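Side-chain contacts in protein SCO1 homolog 1, mitochondrial (Arabidopsis thaliana, PDB 6N5U), which binds copper(I) and is thought to serve in copper homeostasis, mitochondrial redox signalling or copper insertion into cytochrome c oxidase, and is essential for embryo development: residues L35-T40 / R111-Y116; I57-E62 / S156-V161; V75-D80 / E104-V109; Y117-T120 / D126-V129; F144-G149 / V162-Q167. One frame throughout, in Å; residues are numbered along the deposited sequence.

Contact 1 of 5, residues L35-T40 / R111-Y116; sequences LYFGFT and RSYRVY
Val115 sets its CG2 methyl squarely over one face of the Phe37 ring: CG2 lies 3.8 Å from the centroid of that ring and only 8° off its normal, a CH-pi geometry. The far rim of the same ring meets Tyr113, where Phe37 CZ comes within 3.7 Å of Tyr113 CB. The two aromatic planes are turned 44° apart, so the pair is neither a stack nor a T-shape, and the side chains cross nearly at right angles. Leu35 completes the first shell by pushing CD1 against the hydroxyl-bearing half of the tyrosine, 3.4 Å from Tyr113 CE2 and 3.7 Å from Tyr113 CZ. Leu35 and Phe37, two residues apart on strand 32-38, both point to the face on which the end of helix 103-112 lies; the strand is an inner one of the mixed sheet in this thioredoxin-fold domain of a longer membrane protein. Ile73 and Tyr136, on the neighbouring strands, flank Phe37. Tyr113 and Val115 are delivered by a Schellman motif: Arg114 has a positive phi (59°), and of two bonds back into the last turn one joins Arg114 N to Arg111 O at 3.0 Å. That same oxygen receives Arg114 NH1, also at 3.0 Å, from the opposite face of its carbonyl plane. Toward the copper site, the side chain of Val115 stands about 5 Å from that of the ligand His131.

Contact 2 of 5, residues I57-E62 / S156-V161; sequences IDKIKE and SLTDGV
No ring or other planar side chain lies between Lys59 and Ile60 on one helix and Thr158 and Val161 on the other, so there are no faces or edges to assign; branched aliphatic groups do the packing. Ile60 CD1 reaches Val161 CG1 at 3.6 Å, the two side chains crossing at about a right angle. With CG1 anti to the carbonyl carbon (chi1 -73°), Ile60 also lays CG1 over Thr158, 4.0 Å from Thr158 CA. The methyl of Thr158 points across the interface and sits 3.6 Å from both Ile60 N and Lys59 CB. Its hydroxyl is turned back along its own helix, where OG1 bonds to Val154 O. Lys59 offers just its CB here, while the rest of its chain bends off past Val154 and Asp155. The short axes approach to 8.9 Å at a signed angle of -44°. This is helix-helix packing between helices 45-64 and 154-167 of the thioredoxin fold, away from the copper site.

Contact 3 of 5, residues V75-D80 / E104-V109; sequences VDPERD and EEIKSV
Pro77 and Ile106 lie side by side, their side chains running in opposite senses, and join the loop after strand 68-74 of the thioredoxin-fold sheet to helix 103-112. The pyrrolidine ring lies alongside the isoleucine branch: Pro77 CG is 3.7 Å from Ile106 CG1, and Pro77 CB is 3.9 Å from the same carbon. With CG1 of Ile106 opposite the carbonyl carbon (chi1 -63°), the other arm, CG2, turns toward the start of the loop, touching Val75 CA at 4.1 Å and Pro77 CD at the same distance. The single side chain of Ile106 thus spans two loop residues by van der Waals contact alone. Tyr117 and Leu15 pack against Ile106 from outside the pair, and the side chain of Val75 is about 4 Å from that of the copper ligand His131. The loop is also braced internally. Asp80 N bonds to Asp76 O at 3.0 Å, and the guanidinium of Arg79 grips Asp76 side-on with two nitrogens converging on one oxygen. Asp76 OD1 has another partner, the hydroxyl of Tyr127. Within the salt bridge, Arg79 NE meets the syn lone pair of Asp76 OD2 at 2.9 Å, whereas Arg79 NH2, 3.1 Å from Asp76 OD2, approaches from 32° out of the carboxylate plane.

Contact 4 of 5, residues Y117-T120 / D126-V129; sequences YMKT and DYLV
A two-stranded antiparallel hairpin, whose second strand carries the copper ligand His131 just beyond this contact, brings Lys119 and Tyr127 together. Its register is fixed by Thr120 and Leu128, a hydrogen-bonded pair with Thr120 N to Leu128 O at 2.8 Å and Leu128 N to Thr120 O also at 2.8 Å. Lys119 and Val129 form the adjacent non-hydrogen-bonded pair. On their face of the hairpin, Lys119 lies along the Tyr127 ring: CG starts near the rim, 3.6 Å from Tyr127 CD2, and the bend at chi3 (76°) carries CE over the ring centre. Lys119 NZ ends 4.2 Å from the Tyr127 centroid and 13° off the ring normal, a cation-pi contact. Arg79 makes a second cation-pi contact with the same ring. Further along, Tyr117 CB packs against Val129 CG1 at 4.0 Å. NZ also forms a salt bridge with Glu78, and the Tyr127 hydroxyl bonds to Asp76. The ammonium group is therefore held by a carboxylate and a ring face together, which would be expected to stabilise its positive charge.

Contact 5 of 5, residues F144-G149 / V162-Q167; sequences FVKFYG and VKEIRQ
A classic beta bulge, in which Val145 and Lys146 both face Leu137, brings two successive side chains of edge strand 144-148 to bear on Glu164 of the C-terminal helix. Strand and helix segments run nearly antiparallel, at 168°, with axes 9.4 Å apart at closest. Glu164 bends at chi2 (-55°), turning one carboxylate oxygen to each of these two residues. OE1 lies 3.5 Å from Val145 CG1, while OE2 comes 3.3 Å from Lys146 CD, where the Lys146 and Glu164 side chains cross at about a right angle. Beyond that, Lys146 NZ stands 3.9 Å from Glu164 OE2, a long salt bridge. Further along the chain, the hydroxyl of Tyr148 passes 3.8 Å from Glu164 CG, its ring plane turned 66° from the carboxylate. Tyr148 itself is wedged against Leu157 and Val161 earlier on the helix. Glu164 thus contributes mainly through its methylene and carboxylate surfaces; the attraction to the lysine is probably weak electrostatics added to this packing, not a tight ion pair.

Overall arrangement
From the N terminus, strand 32-38 opens contact 1, helix 45-64 opens contact 2 and the loop 75-80 opens contact 3. Contact 3 closes first, at helix 103-112, and is nested inside the loop that contact 1 closes at 111-116. Contact 4 follows in series within the hairpin of strands 117-121 and 127-131. Strand 144-148 then opens contact 5 before contact 2 closes on helix 154-167, so contacts 2 and 5 cross, as do contacts 1 and 2; contacts 3 and 4 are nested inside contact 2. Contacts 1, 3 and 4 touch one another near the copper site, whereas contacts 2 and 5 share helix 154-167 and tie it to helix 45-64 and the sheet edge.

Contact 1 of 5, residues L35-T40 / R111-Y116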
# COMPACT_ATOMS: atom_id res chain seq x y z
N LEU A 35 -1.67 -3.63 -1.94
CA LEU A 35 -0.78 -2.46 -2.03
C LEU A 35 -1.57 -1.17 -1.94
O LEU A 35 -2.56 -1.01 -2.66
CB LEU A 35 0.04 -2.45 -3.34
CG LEU A 35 0.73 -3.71 -3.84
CD1 LEU A 35 1.03 -3.58 -5.32
CD2 LEU A 35 2.04 -3.95 -3.14
N TYR A 36 -1.17 -0.25 -1.04
CA TYR A 36 -1.82 1.04 -0.84
C TYR A 36 -0.76 2.10 -1.04
O TYR A 36 0.32 2.04 -0.42
CB TYR A 36 -2.51 1.17 0.57
CG TYR A 36 -3.06 2.56 0.84
CD1 TYR A 36 -4.26 2.98 0.27
CD2 TYR A 36 -2.34 3.48 1.60
CE1 TYR A 36 -4.72 4.29 0.42
CE2 TYR A 36 -2.80 4.80 1.77
CZ TYR A 36 -3.99 5.19 1.19
OH TYR A 36 -4.46 6.48 1.35
N PHE A 37 -1.04 3.06 -1.91
CA PHE A 37 -0.08 4.14 -2.18
C PHE A 37 -0.51 5.33 -1.33
O PHE A 37 -1.70 5.70 -1.34
CB PHE A 37 -0.06 4.48 -3.69
CG PHE A 37 0.61 3.44 -4.58
CD1 PHE A 37 -0.02 2.24 -4.89
CD2 PHE A 37 1.87 3.68 -5.13
CE1 PHE A 37 0.60 1.28 -5.68
CE2 PHE A 37 2.49 2.72 -5.94
CZ PHE A 37 1.85 1.52 -6.19
N GLY A 38 0.42 5.86 -0.55
CA GLY A 38 0.15 6.97 0.34
C GLY A 38 1.38 7.79 0.69
O GLY A 38 2.40 7.66 0.02
N PHE A 39 1.26 8.65 1.72
CA PHE A 39 2.32 9.52 2.26
C PHE A 39 2.12 9.74 3.78
O PHE A 39 1.00 10.02 4.21
CB PHE A 39 2.49 10.83 1.46
CG PHE A 39 1.51 11.97 1.65
CD1 PHE A 39 0.29 11.97 1.00
CD2 PHE A 39 1.88 13.11 2.36
CE1 PHE A 39 -0.60 13.04 1.15
CE2 PHE A 39 1.01 14.19 2.49
CZ PHE A 39 -0.23 14.14 1.90
N THR A 40 3.19 9.56 4.60
CA THR A 40 3.12 9.61 6.06
C THR A 40 2.58 10.94 6.61
O THR A 40 1.98 10.93 7.68
CB THR A 40 4.46 9.22 6.74
OG1 THR A 40 5.39 10.30 6.67
CG2 THR A 40 5.07 7.94 6.18
N ARG A 111 4.01 4.77 -12.05
CA ARG A 111 3.72 4.62 -13.48
C ARG A 111 3.19 3.20 -13.75
O ARG A 111 2.13 3.08 -14.35
CB ARG A 111 4.98 4.84 -14.31
CG ARG A 111 4.72 5.44 -15.68
CD ARG A 111 5.80 5.14 -16.70
NE ARG A 111 7.17 5.33 -16.19
CZ ARG A 111 7.80 6.50 -16.13
NH1 ARG A 111 7.19 7.61 -16.52
NH2 ARG A 111 9.04 6.56 -15.66
N SER A 112 3.91 2.16 -13.27
CA SER A 112 3.58 0.74 -13.43
C SER A 112 2.17 0.40 -12.94
O SER A 112 1.44 -0.32 -13.61
CB SER A 112 4.62 -0.13 -12.74
OG SER A 112 5.81 -0.19 -13.50
N TYR A 113 1.80 0.97 -11.79
CA TYR A 113 0.50 0.76 -11.15
C TYR A 113 -0.54 1.80 -11.60
O TYR A 113 -1.66 1.74 -11.16
CB TYR A 113 0.67 0.68 -9.61
CG TYR A 113 1.31 -0.63 -9.21
CD1 TYR A 113 2.69 -0.79 -9.24
CD2 TYR A 113 0.53 -1.76 -8.95
CE1 TYR A 113 3.29 -2.03 -8.99
CE2 TYR A 113 1.11 -3.01 -8.70
CZ TYR A 113 2.49 -3.13 -8.71
OH TYR A 113 3.08 -4.36 -8.47
N ARG A 114 -0.18 2.69 -12.52
CA ARG A 114 -1.10 3.72 -13.04
C ARG A 114 -1.61 4.63 -11.90
O ARG A 114 -2.81 4.90 -11.78
CB ARG A 114 -2.24 3.12 -13.89
CG ARG A 114 -1.87 1.99 -14.88
CD ARG A 114 -0.72 2.37 -15.77
NE ARG A 114 -0.52 1.43 -16.86
CZ ARG A 114 0.62 1.31 -17.53
NH1 ARG A 114 1.68 2.03 -17.17
NH2 ARG A 114 0.72 0.47 -18.54
N VAL A 115 -0.69 5.08 -11.06
CA VAL A 115 -0.98 5.93 -9.92
C VAL A 115 -0.60 7.39 -10.23
O VAL A 115 0.50 7.67 -10.71
CB VAL A 115 -0.29 5.40 -8.62
CG1 VAL A 115 -0.43 6.39 -7.46
CG2 VAL A 115 -0.85 4.04 -8.22
N TYR A 116 -1.54 8.31 -9.97
CA TYR A 116 -1.32 9.74 -10.09
C TYR A 116 -0.79 10.24 -8.73
O TYR A 116 -1.31 9.84 -7.69
CB TYR A 116 -2.65 10.45 -10.44
CG TYR A 116 -2.71 11.90 -10.01
CD1 TYR A 116 -1.99 12.88 -10.68
CD2 TYR A 116 -3.48 12.29 -8.91
CE1 TYR A 116 -2.00 14.21 -10.26
CE2 TYR A 116 -3.53 13.62 -8.50
CZ TYR A 116 -2.78 14.58 -9.18
OH TYR A 116 -2.82 15.89 -8.78

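Contact 2 of 5, residues I57-E62 / S156-V161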
# COMPACT_ATOMS: atom_id res chain seq x y z
N ILE A 57 -7.37 -6.85 7.01
CA ILE A 57 -6.34 -7.91 7.09
C ILE A 57 -6.72 -8.96 8.13
O ILE A 57 -6.73 -10.16 7.80
CB ILE A 57 -4.90 -7.34 7.29
CG1 ILE A 57 -4.41 -6.56 6.04
CG2 ILE A 57 -3.86 -8.40 7.70
CD1 ILE A 57 -4.53 -7.26 4.63
N ASP A 58 -7.11 -8.50 9.34
CA ASP A 58 -7.55 -9.34 10.46
C ASP A 58 -8.88 -10.04 10.21
O ASP A 58 -9.02 -11.20 10.58
CB ASP A 58 -7.61 -8.51 11.76
CG ASP A 58 -6.26 -8.00 12.25
OD1 ASP A 58 -5.22 -8.47 11.74
OD2 ASP A 58 -6.25 -7.13 13.17
N LYS A 59 -9.85 -9.34 9.61
CA LYS A 59 -11.16 -9.91 9.30
C LYS A 59 -11.06 -11.02 8.25
O LYS A 59 -11.63 -12.09 8.45
CB LYS A 59 -12.13 -8.83 8.87
CG LYS A 59 -12.65 -7.98 10.00
CD LYS A 59 -14.11 -7.66 9.78
CE LYS A 59 -14.65 -6.72 10.82
NZ LYS A 59 -14.39 -7.21 12.20
N ILE A 60 -10.31 -10.78 7.16
CA ILE A 60 -10.01 -11.74 6.10
C ILE A 60 -9.48 -13.03 6.74
O ILE A 60 -10.03 -14.10 6.47
CB ILE A 60 -8.95 -11.14 5.14
CG1 ILE A 60 -9.52 -10.02 4.24
CG2 ILE A 60 -8.27 -12.24 4.32
CD1 ILE A 60 -8.42 -9.05 3.65
N LYS A 61 -8.44 -12.90 7.64
CA LYS A 61 -7.83 -14.04 8.32
C LYS A 61 -8.84 -14.80 9.16
O LYS A 61 -8.85 -16.03 9.10
CB LYS A 61 -6.60 -13.60 9.15
CG LYS A 61 -5.92 -14.71 9.98
CD LYS A 61 -5.34 -15.83 9.12
CE LYS A 61 -4.38 -16.69 9.89
NZ LYS A 61 -3.91 -17.84 9.08
N GLU A 62 -9.70 -14.09 9.91
CA GLU A 62 -10.73 -14.70 10.76
C GLU A 62 -11.75 -15.50 9.94
O GLU A 62 -12.12 -16.59 10.33
CB GLU A 62 -11.48 -13.63 11.59
CG GLU A 62 -10.70 -13.04 12.75
CD GLU A 62 -11.21 -11.71 13.25
OE1 GLU A 62 -12.45 -11.56 13.38
OE2 GLU A 62 -10.38 -10.80 13.51
N SER A 156 -16.92 -4.37 3.08
CA SER A 156 -16.90 -4.55 1.62
C SER A 156 -15.51 -4.89 1.05
O SER A 156 -15.42 -5.47 -0.04
CB SER A 156 -17.52 -3.36 0.90
OG SER A 156 -17.14 -2.13 1.48
N LEU A 157 -14.44 -4.57 1.81
CA LEU A 157 -13.06 -4.90 1.44
C LEU A 157 -12.82 -6.36 1.78
O LEU A 157 -12.41 -7.13 0.90
CB LEU A 157 -12.03 -3.98 2.14
CG LEU A 157 -10.52 -4.14 1.76
CD1 LEU A 157 -10.33 -4.11 0.25
CD2 LEU A 157 -9.66 -3.08 2.41
N THR A 158 -13.13 -6.75 3.03
CA THR A 158 -12.99 -8.12 3.55
C THR A 158 -13.74 -9.09 2.64
O THR A 158 -13.10 -9.93 2.01
CB THR A 158 -13.44 -8.18 5.01
OG1 THR A 158 -12.65 -7.26 5.77
CG2 THR A 158 -13.34 -9.58 5.60
N ASP A 159 -15.08 -8.92 2.50
CA ASP A 159 -15.96 -9.75 1.67
C ASP A 159 -15.43 -9.95 0.26
O ASP A 159 -15.41 -11.08 -0.23
CB ASP A 159 -17.38 -9.18 1.60
CG ASP A 159 -18.14 -9.12 2.91
OD1 ASP A 159 -17.74 -9.84 3.87
OD2 ASP A 159 -19.14 -8.37 2.98
N GLY A 160 -15.02 -8.84 -0.36
CA GLY A 160 -14.43 -8.82 -1.68
C GLY A 160 -13.14 -9.59 -1.78
O GLY A 160 -13.03 -10.50 -2.60
N VAL A 161 -12.15 -9.27 -0.93
CA VAL A 161 -10.85 -9.95 -0.94
C VAL A 161 -11.05 -11.45 -0.74
O VAL A 161 -10.49 -12.24 -1.52
CB VAL A 161 -9.81 -9.31 0.04
CG1 VAL A 161 -8.56 -10.17 0.18
CG2 VAL A 161 -9.43 -7.89 -0.39

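Contact 3 of 5, residues V75-D80 / E104-V109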
# COMPACT_ATOMS: atom_id res chain seq x y z
N VAL A 75 4.36 7.90 -1.82
CA VAL A 75 4.34 8.83 -2.97
C VAL A 75 4.98 10.17 -2.53
O VAL A 75 4.86 11.18 -3.24
CB VAL A 75 2.94 9.02 -3.63
CG1 VAL A 75 2.45 7.72 -4.26
CG2 VAL A 75 1.91 9.61 -2.65
N ASP A 76 5.70 10.16 -1.37
CA ASP A 76 6.43 11.33 -0.85
C ASP A 76 7.84 10.93 -0.41
O ASP A 76 8.15 11.09 0.77
CB ASP A 76 5.62 12.03 0.26
CG ASP A 76 6.15 13.37 0.74
OD1 ASP A 76 7.02 13.94 0.07
OD2 ASP A 76 5.69 13.84 1.80
N PRO A 77 8.73 10.50 -1.35
CA PRO A 77 10.09 10.09 -0.94
C PRO A 77 10.99 11.19 -0.33
O PRO A 77 11.99 10.85 0.31
CB PRO A 77 10.69 9.52 -2.22
CG PRO A 77 9.94 10.16 -3.31
CD PRO A 77 8.56 10.29 -2.80
N GLU A 78 10.64 12.49 -0.53
CA GLU A 78 11.46 13.60 -0.01
C GLU A 78 11.41 13.68 1.50
O GLU A 78 12.41 14.07 2.12
CB GLU A 78 11.04 14.96 -0.62
CG GLU A 78 11.42 15.15 -2.08
CD GLU A 78 10.55 16.13 -2.85
OE1 GLU A 78 9.32 15.91 -2.95
OE2 GLU A 78 11.11 17.13 -3.36
N ARG A 79 10.25 13.33 2.10
CA ARG A 79 10.02 13.39 3.55
C ARG A 79 9.96 12.01 4.18
O ARG A 79 10.40 11.82 5.33
CB ARG A 79 8.72 14.16 3.87
CG ARG A 79 8.86 15.68 3.74
CD ARG A 79 7.66 16.45 4.25
NE ARG A 79 6.43 16.06 3.55
CZ ARG A 79 5.29 16.74 3.60
NH1 ARG A 79 5.21 17.86 4.30
NH2 ARG A 79 4.23 16.30 2.94
N ASP A 80 9.39 11.06 3.45
CA ASP A 80 9.21 9.70 3.89
C ASP A 80 10.45 8.84 3.65
O ASP A 80 10.55 8.11 2.67
CB ASP A 80 7.94 9.08 3.27
CG ASP A 80 6.58 9.75 3.53
OD1 ASP A 80 6.55 10.81 4.23
OD2 ASP A 80 5.56 9.22 3.04
N GLU A 104 12.81 8.88 -8.45
CA GLU A 104 12.81 8.20 -9.76
C GLU A 104 12.26 6.78 -9.59
O GLU A 104 11.46 6.34 -10.41
CB GLU A 104 14.23 8.17 -10.34
CG GLU A 104 14.29 7.86 -11.83
CD GLU A 104 15.64 7.40 -12.35
OE1 GLU A 104 16.61 8.19 -12.30
OE2 GLU A 104 15.73 6.24 -12.81
N GLU A 105 12.70 6.07 -8.54
CA GLU A 105 12.25 4.71 -8.21
C GLU A 105 10.74 4.71 -7.96
O GLU A 105 10.04 3.84 -8.51
CB GLU A 105 13.02 4.15 -6.99
CG GLU A 105 14.32 3.47 -7.37
CD GLU A 105 15.28 3.09 -6.25
OE1 GLU A 105 14.95 3.31 -5.07
OE2 GLU A 105 16.38 2.58 -6.57
N ILE A 106 10.25 5.71 -7.19
CA ILE A 106 8.84 5.95 -6.85
C ILE A 106 8.04 6.31 -8.10
O ILE A 106 6.89 5.88 -8.23
CB ILE A 106 8.73 7.04 -5.74
CG1 ILE A 106 9.40 6.61 -4.39
CG2 ILE A 106 7.28 7.53 -5.53
CD1 ILE A 106 8.88 5.29 -3.69
N LYS A 107 8.65 7.06 -9.04
CA LYS A 107 8.05 7.48 -10.32
C LYS A 107 7.78 6.25 -11.20
O LYS A 107 6.73 6.17 -11.84
CB LYS A 107 8.98 8.48 -11.04
CG LYS A 107 8.49 9.05 -12.37
CD LYS A 107 9.63 9.71 -13.14
CE LYS A 107 9.34 9.88 -14.63
NZ LYS A 107 10.55 10.34 -15.39
N SER A 108 8.74 5.30 -11.22
CA SER A 108 8.67 4.07 -12.01
C SER A 108 7.55 3.14 -11.50
O SER A 108 6.79 2.61 -12.32
CB SER A 108 10.02 3.37 -12.00
OG SER A 108 9.96 2.06 -12.55
N VAL A 109 7.43 2.97 -10.17
CA VAL A 109 6.42 2.08 -9.58
C VAL A 109 5.00 2.70 -9.68
O VAL A 109 4.05 1.96 -9.95
CB VAL A 109 6.79 1.60 -8.14
CG1 VAL A 109 6.77 2.74 -7.12
CG2 VAL A 109 5.91 0.43 -7.70

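Contact 4 of 5, residues Y117-T120 / D126-V129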
# COMPACT_ATOMS: atom_id res chain seq x y z
N TYR A 117 0.22 11.11 -8.74
CA TYR A 117 0.75 11.75 -7.54
C TYR A 117 1.37 13.09 -7.91
O TYR A 117 2.09 13.20 -8.90
CB TYR A 117 1.68 10.82 -6.72
CG TYR A 117 3.07 10.61 -7.26
CD1 TYR A 117 3.32 9.66 -8.25
CD2 TYR A 117 4.15 11.30 -6.73
CE1 TYR A 117 4.60 9.46 -8.76
CE2 TYR A 117 5.44 11.11 -7.23
CZ TYR A 117 5.66 10.19 -8.24
OH TYR A 117 6.93 10.03 -8.74
N MET A 118 1.01 14.14 -7.17
CA MET A 118 1.48 15.49 -7.46
C MET A 118 1.57 16.33 -6.18
O MET A 118 0.61 16.43 -5.42
CB MET A 118 0.53 16.16 -8.44
CG MET A 118 1.01 17.48 -8.97
SD MET A 118 -0.23 18.20 -10.07
CE MET A 118 0.10 17.25 -11.59
N LYS A 119 2.72 16.94 -5.96
CA LYS A 119 2.96 17.83 -4.83
C LYS A 119 2.03 19.03 -4.93
O LYS A 119 1.81 19.58 -6.02
CB LYS A 119 4.41 18.29 -4.80
CG LYS A 119 5.24 17.44 -3.87
CD LYS A 119 6.71 17.68 -4.02
CE LYS A 119 7.19 18.95 -3.37
NZ LYS A 119 8.64 18.85 -3.15
N THR A 120 1.46 19.38 -3.78
CA THR A 120 0.49 20.44 -3.58
C THR A 120 1.09 21.35 -2.50
O THR A 120 1.41 20.87 -1.42
CB THR A 120 -0.85 19.73 -3.21
OG1 THR A 120 -1.49 19.35 -4.43
CG2 THR A 120 -1.78 20.55 -2.30
N ASP A 126 4.35 21.64 4.87
CA ASP A 126 5.19 22.38 3.90
C ASP A 126 4.51 22.26 2.53
O ASP A 126 4.43 23.22 1.76
CB ASP A 126 6.64 21.85 3.81
CG ASP A 126 7.39 21.93 5.11
OD1 ASP A 126 7.85 23.03 5.46
OD2 ASP A 126 7.49 20.88 5.80
N TYR A 127 3.97 21.07 2.30
CA TYR A 127 3.24 20.65 1.13
C TYR A 127 2.54 19.32 1.46
O TYR A 127 2.86 18.65 2.45
CB TYR A 127 4.21 20.50 -0.07
CG TYR A 127 5.24 19.40 0.08
CD1 TYR A 127 6.47 19.65 0.68
CD2 TYR A 127 4.99 18.11 -0.39
CE1 TYR A 127 7.41 18.63 0.85
CE2 TYR A 127 5.93 17.09 -0.23
CZ TYR A 127 7.14 17.36 0.39
OH TYR A 127 8.09 16.38 0.54
N LEU A 128 1.59 18.96 0.62
CA LEU A 128 0.92 17.68 0.69
C LEU A 128 1.10 17.04 -0.67
O LEU A 128 1.57 17.71 -1.58
CB LEU A 128 -0.58 17.80 1.08
CG LEU A 128 -0.91 18.36 2.47
CD1 LEU A 128 -2.37 18.63 2.62
CD2 LEU A 128 -0.46 17.46 3.56
N VAL A 129 0.84 15.76 -0.79
CA VAL A 129 0.90 15.05 -2.06
C VAL A 129 -0.54 14.64 -2.42
O VAL A 129 -1.21 13.96 -1.65
CB VAL A 129 1.91 13.87 -2.11
CG1 VAL A 129 1.84 13.14 -3.45
CG2 VAL A 129 3.34 14.35 -1.83

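Contact 5 of 5, residues F144-G149 / V162-Q167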
# COMPACT_ATOMS: atom_id res chain seq x y z
N PHE A 144 -1.91 -8.91 -10.60
CA PHE A 144 -3.08 -8.10 -10.23
C PHE A 144 -4.38 -8.89 -10.32
O PHE A 144 -4.62 -9.57 -11.33
CB PHE A 144 -3.16 -6.84 -11.11
CG PHE A 144 -4.39 -6.01 -10.85
CD1 PHE A 144 -4.53 -5.28 -9.68
CD2 PHE A 144 -5.44 -6.00 -11.77
CE1 PHE A 144 -5.67 -4.53 -9.43
CE2 PHE A 144 -6.58 -5.23 -11.53
CZ PHE A 144 -6.69 -4.49 -10.36
N VAL A 145 -5.22 -8.79 -9.28
CA VAL A 145 -6.50 -9.50 -9.21
C VAL A 145 -7.68 -8.50 -9.16
O VAL A 145 -8.52 -8.51 -10.06
CB VAL A 145 -6.52 -10.55 -8.06
CG1 VAL A 145 -7.86 -11.27 -7.95
CG2 VAL A 145 -5.39 -11.56 -8.21
N LYS A 146 -7.73 -7.63 -8.12
CA LYS A 146 -8.81 -6.66 -7.99
C LYS A 146 -8.37 -5.31 -7.39
O LYS A 146 -7.47 -5.25 -6.56
CB LYS A 146 -9.98 -7.25 -7.18
CG LYS A 146 -11.34 -6.62 -7.47
CD LYS A 146 -12.20 -7.51 -8.32
CE LYS A 146 -13.46 -6.82 -8.72
NZ LYS A 146 -14.21 -7.61 -9.71
N PHE A 147 -9.04 -4.25 -7.83
CA PHE A 147 -8.87 -2.88 -7.37
C PHE A 147 -9.98 -2.56 -6.33
O PHE A 147 -11.11 -3.04 -6.46
CB PHE A 147 -8.90 -1.90 -8.56
CG PHE A 147 -9.12 -0.47 -8.14
CD1 PHE A 147 -8.08 0.27 -7.56
CD2 PHE A 147 -10.38 0.12 -8.22
CE1 PHE A 147 -8.30 1.57 -7.09
CE2 PHE A 147 -10.59 1.42 -7.74
CZ PHE A 147 -9.55 2.14 -7.20
N TYR A 148 -9.64 -1.72 -5.32
CA TYR A 148 -10.57 -1.27 -4.27
C TYR A 148 -10.38 0.24 -3.99
O TYR A 148 -9.32 0.68 -3.51
CB TYR A 148 -10.39 -2.10 -2.98
CG TYR A 148 -10.70 -3.57 -3.15
CD1 TYR A 148 -12.01 -4.04 -3.02
CD2 TYR A 148 -9.69 -4.49 -3.41
CE1 TYR A 148 -12.30 -5.39 -3.20
CE2 TYR A 148 -9.98 -5.84 -3.59
CZ TYR A 148 -11.28 -6.29 -3.48
OH TYR A 148 -11.56 -7.62 -3.67
N GLY A 149 -11.43 1.01 -4.29
CA GLY A 149 -11.45 2.46 -4.09
C GLY A 149 -11.76 2.94 -2.68
O GLY A 149 -11.87 2.14 -1.74
N VAL A 162 -11.90 -11.83 0.24
CA VAL A 162 -12.23 -13.23 0.57
C VAL A 162 -12.86 -13.94 -0.65
O VAL A 162 -12.43 -15.06 -0.95
CB VAL A 162 -13.06 -13.33 1.89
CG1 VAL A 162 -13.64 -14.74 2.11
CG2 VAL A 162 -12.23 -12.89 3.09
N LYS A 163 -13.78 -13.27 -1.39
CA LYS A 163 -14.43 -13.81 -2.59
C LYS A 163 -13.41 -14.10 -3.69
O LYS A 163 -13.44 -15.18 -4.29
CB LYS A 163 -15.53 -12.85 -3.11
CG LYS A 163 -16.30 -13.39 -4.33
CD LYS A 163 -17.45 -12.49 -4.71
CE LYS A 163 -18.38 -13.21 -5.66
NZ LYS A 163 -19.68 -12.49 -5.83
N GLU A 164 -12.51 -13.16 -3.94
CA GLU A 164 -11.45 -13.27 -4.93
C GLU A 164 -10.53 -14.45 -4.65
O GLU A 164 -10.36 -15.30 -5.52
CB GLU A 164 -10.66 -11.95 -5.05
CG GLU A 164 -11.42 -10.80 -5.70
CD GLU A 164 -11.99 -11.07 -7.08
OE1 GLU A 164 -11.35 -11.83 -7.85
OE2 GLU A 164 -13.08 -10.55 -7.39
N ILE A 165 -10.00 -14.56 -3.41
CA ILE A 165 -9.07 -15.62 -2.97
C ILE A 165 -9.62 -17.02 -3.27
O ILE A 165 -8.91 -17.84 -3.85
CB ILE A 165 -8.63 -15.46 -1.48
CG1 ILE A 165 -7.83 -14.16 -1.28
CG2 ILE A 165 -7.80 -16.67 -1.02
CD1 ILE A 165 -7.64 -13.72 0.15
N ARG A 166 -10.90 -17.25 -2.89
CA ARG A 166 -11.58 -18.54 -3.06
C ARG A 166 -11.78 -18.92 -4.53
O ARG A 166 -11.63 -20.09 -4.88
CB ARG A 166 -12.90 -18.58 -2.28
CG ARG A 166 -12.82 -18.28 -0.76
CD ARG A 166 -11.73 -19.04 -0.01
NE ARG A 166 -12.08 -19.30 1.38
CZ ARG A 166 -11.29 -19.93 2.25
NH1 ARG A 166 -10.09 -20.36 1.86
NH2 ARG A 166 -11.68 -20.14 3.50
N GLN A 167 -12.07 -17.92 -5.39
CA GLN A 167 -12.26 -18.06 -6.84
C GLN A 167 -10.94 -18.13 -7.63
O GLN A 167 -10.98 -18.44 -8.83
CB GLN A 167 -13.09 -16.89 -7.38
CG GLN A 167 -14.56 -16.95 -6.99
CD GLN A 167 -15.36 -15.82 -7.61
OE1 GLN A 167 -14.85 -14.73 -7.93
NE2 GLN A 167 -16.66 -16.06 -7.78